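Local atomic coordinates of SusD superfamily protein (PDB entry 3L22), a protein that probably binds glycans at the bacterial outer membrane as a SusD-family protein, and also binds zinc ions. Residues A202-M205 and L206-R209. Residues are numbered along the deposited sequence; the frame is centred on the assembly and turned at random.
Sequences AANM and LKMR. With EDO (1,2-ethanediol), chain Z.
The selenomethionines M205 and M208, one turn apart on the same helix, run side by side and meet where SE of M205 lies 3.6 Å from CE of M208. M205 has CG beside its backbone N (chi1 -75°) and then bends at chi2 and chi3, while M208 sends CG anti to its N (177°) and turns only near its end, which brings the methyl to the selenium. Selenium stands in for methionine sulfur; the flexible, unbranched chains let both residues lie buried along helix 327-339. On another face N204 and K207 also lie alongside each other, joined by a water that donates to OD1 of N204 (2.6 Å) and accepts from NZ of K207 (2.7 Å). The long lysine carries its amine past the buried asparagine to O1 of a 1,2-ethanediol, probably from the crystallisation liquor, 2.8 Å from NZ, and to the carbonyl of L179. Backbone i to i+4 bonds hold the turn carrying these i to i+3 pairs, among them N of M208 to O of N204 at 2.8 Å. Extended from CG to NE, R209 pairs its buried charge with OE2 of E329. Small A202 and branched L206 pack on helix 113-131, and F325 of strand 322-326 touches M205, L206 and R209: plain packing of helix 200-213 in the largely helical SusD-family fold.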
ATOM      1  N   ALA A 202     -11.776   4.555   3.717  1.00 11.69           N
ATOM      2  CA  ALA A 202     -10.325   4.392   3.745  1.00 11.80           C
ATOM      3  C   ALA A 202      -9.820   3.732   5.055  1.00 11.75           C
ATOM      4  O   ALA A 202      -8.961   2.846   5.040  1.00 13.18           O
ATOM      5  CB  ALA A 202      -9.646   5.757   3.552  1.00 10.62           C
ATOM      6  N   ALA A 203     -10.336   4.212   6.178  1.00 10.83           N
ATOM      7  CA  ALA A 203      -9.987   3.683   7.474  1.00 11.45           C
ATOM      8  C   ALA A 203     -10.363   2.187   7.561  1.00 10.92           C
ATOM      9  O   ALA A 203      -9.604   1.372   8.080  1.00 10.69           O
ATOM     10  CB  ALA A 203     -10.678   4.488   8.569  1.00  8.83           C
ATOM     11  N   ASN A 204     -11.546   1.854   7.059  1.00 11.27           N
ATOM     12  CA  ASN A 204     -12.018   0.474   7.053  1.00 11.64           C
ATOM     13  C   ASN A 204     -11.229  -0.433   6.120  1.00 11.78           C
ATOM     14  O   ASN A 204     -11.015  -1.612   6.426  1.00 11.53           O
ATOM     15  CB  ASN A 204     -13.517   0.433   6.730  1.00 12.13           C
ATOM     16  CG  ASN A 204     -14.388   0.813   7.932  1.00 12.25           C
ATOM     17  OD1 ASN A 204     -14.128   0.351   9.029  1.00 14.93           O
ATOM     18  ND2 ASN A 204     -15.447   1.620   7.713  1.00  9.19           N
HETATM   19  N   MSE A 205     -10.754   0.116   5.003  1.00 12.45           N
HETATM   20  CA  MSE A 205      -9.863  -0.639   4.113  1.00 12.31           C
HETATM   21  C   MSE A 205      -8.558  -0.981   4.848  1.00 12.82           C
HETATM   22  O   MSE A 205      -8.078  -2.109   4.758  1.00 12.18           O
HETATM   23  CB  MSE A 205      -9.547   0.143   2.829  1.00 12.25           C
HETATM   24  CG  MSE A 205     -10.685   0.178   1.843  1.00 13.13           C
HETATM   25 SE   MSE A 205     -11.138  -1.616   1.208  0.75 15.84          SE
HETATM   26  CE  MSE A 205      -9.458  -1.985   0.215  1.00 15.85           C
ATOM     27  N   LEU A 206      -7.992  -0.015   5.576  1.00 13.07           N
ATOM     28  CA  LEU A 206      -6.742  -0.269   6.294  1.00 13.84           C
ATOM     29  C   LEU A 206      -6.990  -1.307   7.417  1.00 14.33           C
ATOM     30  O   LEU A 206      -6.165  -2.192   7.661  1.00 15.09           O
ATOM     31  CB  LEU A 206      -6.139   1.027   6.876  1.00 13.21           C
ATOM     32  CG  LEU A 206      -4.744   0.934   7.503  1.00 13.83           C
ATOM     33  CD1 LEU A 206      -3.752   0.174   6.600  1.00 12.06           C
ATOM     34  CD2 LEU A 206      -4.207   2.332   7.872  1.00 10.05           C
ATOM     35  N   LYS A 207      -8.121  -1.161   8.096  1.00 14.78           N
ATOM     36  CA  LYS A 207      -8.504  -2.064   9.158  1.00 14.67           C
ATOM     37  C   LYS A 207      -8.670  -3.474   8.555  1.00 14.13           C
ATOM     38  O   LYS A 207      -8.156  -4.446   9.085  1.00 13.30           O
ATOM     39  CB  LYS A 207      -9.795  -1.561   9.784  1.00 14.98           C
ATOM     40  CG  LYS A 207     -10.253  -2.248  11.038  1.00 16.46           C
ATOM     41  CD  LYS A 207     -11.523  -1.591  11.657  1.00 17.27           C
ATOM     42  CE  LYS A 207     -11.296  -0.192  12.190  1.00 15.92           C
ATOM     43  NZ  LYS A 207     -12.397   0.274  13.094  1.00 13.99           N
HETATM   44  N   MSE A 208      -9.303  -3.575   7.398  1.00 13.45           N
HETATM   45  CA  MSE A 208      -9.403  -4.865   6.764  1.00 13.91           C
HETATM   46  C   MSE A 208      -8.039  -5.470   6.449  1.00 13.76           C
HETATM   47  O   MSE A 208      -7.829  -6.646   6.731  1.00 13.02           O
HETATM   48  CB  MSE A 208     -10.246  -4.828   5.505  1.00 14.94           C
HETATM   49  CG  MSE A 208     -10.280  -6.184   4.819  1.00 16.35           C
HETATM   50 SE   MSE A 208     -11.704  -6.430   3.500  0.75 22.09          SE
HETATM   51  CE  MSE A 208     -11.359  -4.957   2.623  1.00  5.48           C
ATOM     52  N   ARG A 209      -7.129  -4.687   5.868  1.00 13.74           N
ATOM     53  CA  ARG A 209      -5.798  -5.183   5.585  1.00 13.98           C
ATOM     54  C   ARG A 209      -5.085  -5.680   6.830  1.00 13.48           C
ATOM     55  O   ARG A 209      -4.421  -6.717   6.794  1.00 14.85           O
ATOM     56  CB  ARG A 209      -4.931  -4.118   4.901  1.00 13.92           C
ATOM     57  CG  ARG A 209      -5.333  -3.834   3.465  1.00 15.58           C
ATOM     58  CD  ARG A 209      -4.130  -3.239   2.744  1.00 17.49           C
ATOM     59  NE  ARG A 209      -4.336  -2.731   1.399  1.00 15.49           N
ATOM     60  CZ  ARG A 209      -3.393  -2.149   0.675  1.00 17.09           C
ATOM     61  NH1 ARG A 209      -2.148  -2.009   1.155  1.00 17.46           N
ATOM     62  NH2 ARG A 209      -3.671  -1.724  -0.542  1.00 18.36           N
TER
HETATM   63  C1  EDO Z 466     -11.715  -1.947  16.279  1.00 32.78           C
HETATM   64  O1  EDO Z 466     -12.627  -1.523  15.275  1.00 31.18           O
HETATM   65  C2  EDO Z 466     -10.291  -1.473  16.132  1.00 31.29           C
HETATM   66  O2  EDO Z 466     -10.066  -0.497  15.129  1.00 31.21           O
HETATM   67  O   HOH W   1     -14.608  -0.090  11.563  1.00 14.13           O